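PDB 5H3H: abhydrolase domain-containing protein from Exiguobacterium antarcticum, which is an esterase of the alpha/beta hydrolase fold, probably cleaving ester substrates through a serine nucleophile, and may also act as a perhydrolase. Local coordinates for residues Y14-H28 against G48-S62. Residues are numbered along the deposited sequence; the frame is centred on the assembly and turned at random.
Sequences YVEDIGSGQPVVMLH and GYRYIGVDYRGYGKS
Arg-50, the first residue of strand 50-54, reaches over the sheet face to Asp-17 on the antiparallel strand 14-18. Arg-50 CB sits 3.1 Å from Gly-21 O; CG and CD then run past Gly-19 O, in the loop that joins strands 14-18 and 23-27. With CG anti to the backbone N (chi1 -178°) and the chain extended as far as NE, the guanidinium lies nearly coplanar with the Asp-17 carboxylate. The grip is side-on: Arg-50 NE binds Asp-17 OD1 on its syn lone pair at 2.8 Å, and Arg-50 NH2 meets Asp-17 OD2 at 2.7 Å. NH1 turns to a water that also donates to Gly-21 O. With an alanine here the Asp-17 carboxylate would probably be left without its charge partner, and the 19-21 loop would lose the side chain it packs on.

Strand 50-54 lies between antiparallel 14-18 and parallel 23-27, the latter joined to it through helix 38-46 in a beta-alpha-beta crossover. Backbone bonds run to both neighbours, among them Ile-52 N to Val-24 O and Glu-16 N to Gly-53 O. On the face of Arg-50, Ile-52 spreads its branches: CG2 touches Val-15 CG1, while Ile-52 CD1 presses tightly on Pro-23 CB at 3.3 Å. On the opposite face, Met-26 SD approaches the edge of the Tyr-51 ring, whose hydroxyl bonds Asn-34; helix 38-46 covers this side.

Beyond strand 23-27, Tyr-56 OH donates to His-28 O at 2.6 Å, in the carbonyl plane on a lone pair. The His-28 side chain, about 7 Å from the bound ethaneperoxoic acid, has Tyr-56 CE2 over its ring centre and turns its edge toward the face of Tyr-59. Backbone bonds thus carry the sheet, while the salt bridge holds its loop end and the Tyr-56 hydroxyl bond, with the aromatic cluster, the end nearer the ligand pocket.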
loop_
_atom_site.group_PDB
_atom_site.type_symbol
_atom_site.label_atom_id
_atom_site.label_comp_id
_atom_site.label_asym_id
_atom_site.label_seq_id
_atom_site.Cartn_x
_atom_site.Cartn_y
_atom_site.Cartn_z
ATOM N N TYR B 14 4.965 9.125 -21.562
ATOM C CA TYR B 14 3.891 9.469 -22.477
ATOM C C TYR B 14 2.638 8.734 -22.060
ATOM O O TYR B 14 2.705 7.560 -21.722
ATOM C CB TYR B 14 4.244 9.077 -23.905
ATOM C CG TYR B 14 3.171 9.431 -24.873
ATOM C CD1 TYR B 14 2.964 10.742 -25.230
ATOM C CD2 TYR B 14 2.321 8.456 -25.392
ATOM C CE1 TYR B 14 1.960 11.085 -26.103
ATOM C CE2 TYR B 14 1.304 8.778 -26.262
ATOM C CZ TYR B 14 1.121 10.112 -26.610
ATOM O OH TYR B 14 0.138 10.510 -27.492
ATOM N N VAL B 15 1.501 9.416 -22.112
ATOM C CA VAL B 15 0.207 8.812 -21.866
ATOM C C VAL B 15 -0.788 9.269 -22.937
ATOM O O VAL B 15 -0.967 10.478 -23.168
ATOM C CB VAL B 15 -0.357 9.248 -20.490
ATOM C CG1 VAL B 15 -1.670 8.518 -20.231
ATOM C CG2 VAL B 15 0.617 8.960 -19.386
ATOM N N GLU B 16 -1.448 8.307 -23.593
ATOM C CA GLU B 16 -2.495 8.569 -24.521
ATOM C C GLU B 16 -3.792 8.654 -23.663
ATOM O O GLU B 16 -4.367 7.652 -23.215
ATOM C CB GLU B 16 -2.563 7.431 -25.570
ATOM C CG GLU B 16 -3.441 7.700 -26.777
ATOM C CD GLU B 16 -2.815 8.570 -27.890
ATOM O OE1 GLU B 16 -1.589 8.780 -27.893
ATOM O OE2 GLU B 16 -3.566 9.027 -28.807
ATOM N N ASP B 17 -4.232 9.872 -23.411
ATOM C CA ASP B 17 -5.362 10.096 -22.515
ATOM C C ASP B 17 -6.513 10.598 -23.412
ATOM O O ASP B 17 -6.429 11.687 -23.986
ATOM C CB ASP B 17 -4.953 11.081 -21.423
ATOM C CG ASP B 17 -6.152 11.510 -20.504
ATOM O OD1 ASP B 17 -7.249 10.918 -20.605
ATOM O OD2 ASP B 17 -5.985 12.445 -19.662
ATOM N N ILE B 18 -7.547 9.781 -23.572
ATOM C CA ILE B 18 -8.614 10.010 -24.572
ATOM C C ILE B 18 -10.012 9.674 -24.004
ATOM O O ILE B 18 -10.202 8.563 -23.430
ATOM C CB ILE B 18 -8.445 9.076 -25.798
ATOM C CG1 ILE B 18 -7.077 9.226 -26.414
ATOM C CG2 ILE B 18 -9.451 9.439 -26.864
ATOM C CD1 ILE B 18 -6.780 8.210 -27.523
ATOM N N GLY B 19 -10.990 10.573 -24.202
ATOM C CA GLY B 19 -12.378 10.355 -23.785
ATOM C C GLY B 19 -12.653 10.996 -22.436
ATOM O O GLY B 19 -11.758 11.601 -21.843
ATOM N N SER B 20 -13.892 10.863 -21.958
ATOM C CA SER B 20 -14.342 11.422 -20.660
ATOM C C SER B 20 -15.133 10.337 -19.946
ATOM O O SER B 20 -15.369 9.253 -20.518
ATOM C CB SER B 20 -15.216 12.672 -20.841
ATOM O OG SER B 20 -16.270 12.447 -21.732
ATOM N N GLY B 21 -15.509 10.546 -18.698
ATOM C CA GLY B 21 -16.154 9.374 -17.992
ATOM C C GLY B 21 -15.140 8.272 -17.665
ATOM O O GLY B 21 -13.968 8.542 -17.790
ATOM N N GLN B 22 -15.550 7.054 -17.235
ATOM C CA GLN B 22 -14.678 6.297 -16.292
ATOM C C GLN B 22 -13.362 5.782 -16.901
ATOM O O GLN B 22 -13.366 5.263 -18.009
ATOM C CB GLN B 22 -15.416 5.132 -15.575
ATOM C CG GLN B 22 -16.711 5.578 -14.869
ATOM C CD GLN B 22 -16.444 6.620 -13.790
ATOM O OE1 GLN B 22 -15.799 6.334 -12.783
ATOM N NE2 GLN B 22 -16.941 7.829 -13.996
ATOM N N PRO B 23 -12.258 5.932 -16.158
ATOM C CA PRO B 23 -10.911 5.604 -16.639
ATOM C C PRO B 23 -10.604 4.111 -16.611
ATOM O O PRO B 23 -10.941 3.415 -15.634
ATOM C CB PRO B 23 -10.002 6.373 -15.686
ATOM C CG PRO B 23 -10.776 6.498 -14.444
ATOM C CD PRO B 23 -12.201 6.607 -14.864
ATOM N N VAL B 24 -10.012 3.659 -17.720
ATOM C CA VAL B 24 -9.564 2.309 -17.975
ATOM C C VAL B 24 -8.116 2.526 -18.348
ATOM O O VAL B 24 -7.837 3.105 -19.418
ATOM C CB VAL B 24 -10.340 1.647 -19.126
ATOM C CG1 VAL B 24 -9.941 0.168 -19.298
ATOM C CG2 VAL B 24 -11.807 1.773 -18.900
ATOM N N VAL B 25 -7.211 2.183 -17.423
ATOM C CA VAL B 25 -5.782 2.402 -17.585
ATOM C C VAL B 25 -5.235 1.078 -18.149
ATOM O O VAL B 25 -5.396 0.058 -17.525
ATOM C CB VAL B 25 -5.104 2.720 -16.256
ATOM C CG1 VAL B 25 -3.585 2.741 -16.392
ATOM C CG2 VAL B 25 -5.610 4.051 -15.682
ATOM N N MET B 26 -4.690 1.123 -19.360
ATOM C CA MET B 26 -4.242 -0.079 -20.047
ATOM C C MET B 26 -2.701 -0.131 -20.105
ATOM O O MET B 26 -2.096 0.784 -20.596
ATOM C CB MET B 26 -4.925 -0.126 -21.387
ATOM C CG MET B 26 -6.425 -0.435 -21.175
ATOM S SD MET B 26 -7.308 -0.808 -22.680
ATOM C CE MET B 26 -6.975 -2.531 -22.920
ATOM N N LEU B 27 -2.105 -1.198 -19.542
ATOM C CA LEU B 27 -0.656 -1.368 -19.445
ATOM C C LEU B 27 -0.144 -2.494 -20.401
ATOM O O LEU B 27 -0.488 -3.662 -20.208
ATOM C CB LEU B 27 -0.300 -1.736 -18.047
ATOM C CG LEU B 27 -0.316 -0.732 -16.889
ATOM C CD1 LEU B 27 -0.746 0.653 -17.298
ATOM C CD2 LEU B 27 -1.044 -1.299 -15.728
ATOM N N HIS B 28 0.645 -2.081 -21.388
ATOM C CA HIS B 28 1.069 -2.953 -22.506
ATOM C C HIS B 28 2.067 -4.048 -22.123
ATOM O O HIS B 28 2.702 -4.031 -21.067
ATOM C CB HIS B 28 1.573 -2.085 -23.668
ATOM C CG HIS B 28 2.868 -1.363 -23.426
ATOM N ND1 HIS B 28 4.098 -1.956 -23.599
ATOM C CD2 HIS B 28 3.123 -0.091 -23.025
ATOM C CE1 HIS B 28 5.054 -1.088 -23.318
ATOM N NE2 HIS B 28 4.492 0.071 -23.016
ATOM N N GLY B 48 -18.203 5.172 -24.234
ATOM C CA GLY B 48 -18.128 6.380 -23.432
ATOM C C GLY B 48 -17.220 6.276 -22.229
ATOM O O GLY B 48 -17.462 6.963 -21.234
ATOM N N TYR B 49 -16.208 5.395 -22.293
ATOM C CA TYR B 49 -15.165 5.341 -21.264
ATOM C C TYR B 49 -13.934 6.143 -21.697
ATOM O O TYR B 49 -13.823 6.529 -22.842
ATOM C CB TYR B 49 -14.823 3.866 -20.978
ATOM C CG TYR B 49 -16.007 3.225 -20.269
ATOM C CD1 TYR B 49 -16.101 3.248 -18.872
ATOM C CD2 TYR B 49 -17.071 2.700 -20.991
ATOM C CE1 TYR B 49 -17.211 2.724 -18.208
ATOM C CE2 TYR B 49 -18.186 2.187 -20.357
ATOM C CZ TYR B 49 -18.254 2.195 -18.970
ATOM O OH TYR B 49 -19.373 1.673 -18.358
ATOM N N ARG B 50 -13.057 6.414 -20.751
ATOM C CA ARG B 50 -11.874 7.156 -20.976
ATOM C C ARG B 50 -10.683 6.182 -20.997
ATOM O O ARG B 50 -10.437 5.491 -20.018
ATOM C CB ARG B 50 -11.726 8.155 -19.873
ATOM C CG ARG B 50 -10.542 9.055 -20.003
ATOM C CD ARG B 50 -10.574 10.029 -18.854
ATOM N NE ARG B 50 -9.344 10.805 -18.776
ATOM C CZ ARG B 50 -9.068 11.672 -17.813
ATOM N NH1 ARG B 50 -9.956 11.881 -16.830
ATOM N NH2 ARG B 50 -7.888 12.322 -17.795
ATOM N N TYR B 51 -9.969 6.166 -22.120
ATOM C CA TYR B 51 -8.796 5.322 -22.366
ATOM C C TYR B 51 -7.555 6.027 -21.858
ATOM O O TYR B 51 -7.316 7.173 -22.199
ATOM C CB TYR B 51 -8.688 5.064 -23.876
ATOM C CG TYR B 51 -7.475 4.312 -24.285
ATOM C CD1 TYR B 51 -7.391 2.913 -24.129
ATOM C CD2 TYR B 51 -6.374 4.978 -24.857
ATOM C CE1 TYR B 51 -6.279 2.222 -24.560
ATOM C CE2 TYR B 51 -5.248 4.265 -25.256
ATOM C CZ TYR B 51 -5.205 2.904 -25.119
ATOM O OH TYR B 51 -4.034 2.212 -25.498
ATOM N N ILE B 52 -6.781 5.372 -20.999
ATOM C CA ILE B 52 -5.534 5.894 -20.533
ATOM C C ILE B 52 -4.476 4.824 -20.862
ATOM O O ILE B 52 -4.297 3.915 -20.124
ATOM C CB ILE B 52 -5.560 6.262 -19.046
ATOM C CG1 ILE B 52 -6.535 7.429 -18.769
ATOM C CG2 ILE B 52 -4.177 6.651 -18.561
ATOM C CD1 ILE B 52 -7.737 6.996 -17.984
ATOM N N GLY B 53 -3.792 4.968 -21.992
ATOM C CA GLY B 53 -2.805 3.963 -22.422
ATOM C C GLY B 53 -1.429 4.508 -22.130
ATOM O O GLY B 53 -1.037 5.495 -22.760
ATOM N N VAL B 54 -0.750 3.906 -21.177
ATOM C CA VAL B 54 0.573 4.356 -20.795
ATOM C C VAL B 54 1.645 3.727 -21.688
ATOM O O VAL B 54 1.571 2.498 -22.003
ATOM C CB VAL B 54 0.912 4.102 -19.332
ATOM C CG1 VAL B 54 -0.189 4.618 -18.384
ATOM C CG2 VAL B 54 1.194 2.657 -19.085
ATOM N N ASP B 55 2.612 4.532 -22.135
ATOM C CA ASP B 55 3.845 3.943 -22.750
ATOM C C ASP B 55 4.830 3.950 -21.642
ATOM O O ASP B 55 5.113 5.045 -21.142
ATOM C CB ASP B 55 4.398 4.791 -23.906
ATOM C CG ASP B 55 3.547 4.756 -25.182
ATOM O OD1 ASP B 55 2.608 3.929 -25.317
ATOM O OD2 ASP B 55 3.848 5.550 -26.088
ATOM N N TYR B 56 5.365 2.808 -21.225
ATOM C CA TYR B 56 6.351 2.812 -20.168
ATOM C C TYR B 56 7.577 3.551 -20.640
ATOM O O TYR B 56 7.833 3.685 -21.871
ATOM C CB TYR B 56 6.817 1.428 -19.703
ATOM C CG TYR B 56 5.756 0.448 -19.467
ATOM C CD1 TYR B 56 4.792 0.634 -18.489
ATOM C CD2 TYR B 56 5.765 -0.747 -20.159
ATOM C CE1 TYR B 56 3.783 -0.323 -18.285
ATOM C CE2 TYR B 56 4.801 -1.693 -19.957
ATOM C CZ TYR B 56 3.793 -1.485 -19.043
ATOM O OH TYR B 56 2.872 -2.493 -18.947
ATOM N N ARG B 57 8.375 3.958 -19.665
ATOM C CA ARG B 57 9.723 4.363 -19.977
ATOM C C ARG B 57 10.363 3.294 -20.878
ATOM O O ARG B 57 10.223 2.110 -20.644
ATOM C CB ARG B 57 10.610 4.579 -18.771
ATOM C CG ARG B 57 10.770 3.460 -17.803
ATOM C CD ARG B 57 11.776 3.886 -16.738
ATOM N NE ARG B 57 11.206 4.728 -15.692
ATOM C CZ ARG B 57 11.928 5.394 -14.783
ATOM N NH1 ARG B 57 11.297 6.114 -13.831
ATOM N NH2 ARG B 57 13.261 5.376 -14.814
ATOM N N GLY B 58 11.068 3.771 -21.874
ATOM C CA GLY B 58 11.764 2.887 -22.807
ATOM C C GLY B 58 10.947 2.548 -24.061
ATOM O O GLY B 58 11.508 1.939 -24.964
ATOM N N TYR B 59 9.632 2.866 -24.093
ATOM C CA TYR B 59 8.746 2.371 -25.150
ATOM C C TYR B 59 7.999 3.487 -25.748
ATOM O O TYR B 59 7.875 4.547 -25.115
ATOM C CB TYR B 59 7.768 1.342 -24.614
ATOM C CG TYR B 59 8.524 0.169 -24.050
ATOM C CD1 TYR B 59 9.032 0.216 -22.766
ATOM C CD2 TYR B 59 8.818 -0.934 -24.822
ATOM C CE1 TYR B 59 9.797 -0.806 -22.246
ATOM C CE2 TYR B 59 9.557 -1.979 -24.303
ATOM C CZ TYR B 59 10.042 -1.935 -23.053
ATOM O OH TYR B 59 10.752 -2.997 -22.580
ATOM N N GLY B 60 7.525 3.280 -26.998
ATOM C CA GLY B 60 6.551 4.193 -27.570
ATOM C C GLY B 60 7.147 5.595 -27.604
ATOM O O GLY B 60 8.267 5.754 -28.008
ATOM N N LYS B 61 6.426 6.590 -27.130
ATOM C CA LYS B 61 6.866 7.995 -27.213
ATOM C C LYS B 61 7.499 8.506 -25.900
ATOM O O LYS B 61 7.846 9.692 -25.740
ATOM C CB LYS B 61 5.669 8.797 -27.623
ATOM C CG LYS B 61 5.084 8.262 -28.927
ATOM C CD LYS B 61 3.826 8.978 -29.364
ATOM C CE LYS B 61 4.094 10.438 -29.700
ATOM N NZ LYS B 61 5.341 10.699 -30.498
ATOM N N SER B 62 7.678 7.603 -24.955
ATOM C CA SER B 62 8.289 7.984 -23.658
ATOM C C SER B 62 9.800 8.143 -23.810
ATOM O O SER B 62 10.374 7.542 -24.718
ATOM C CB SER B 62 7.939 6.955 -22.611
ATOM O OG SER B 62 6.520 7.007 -22.371
HETATM O O HOH W 1 -12.797 10.784 -16.679
HETATM O O HOH W 2 -0.111 0.538 -22.550
#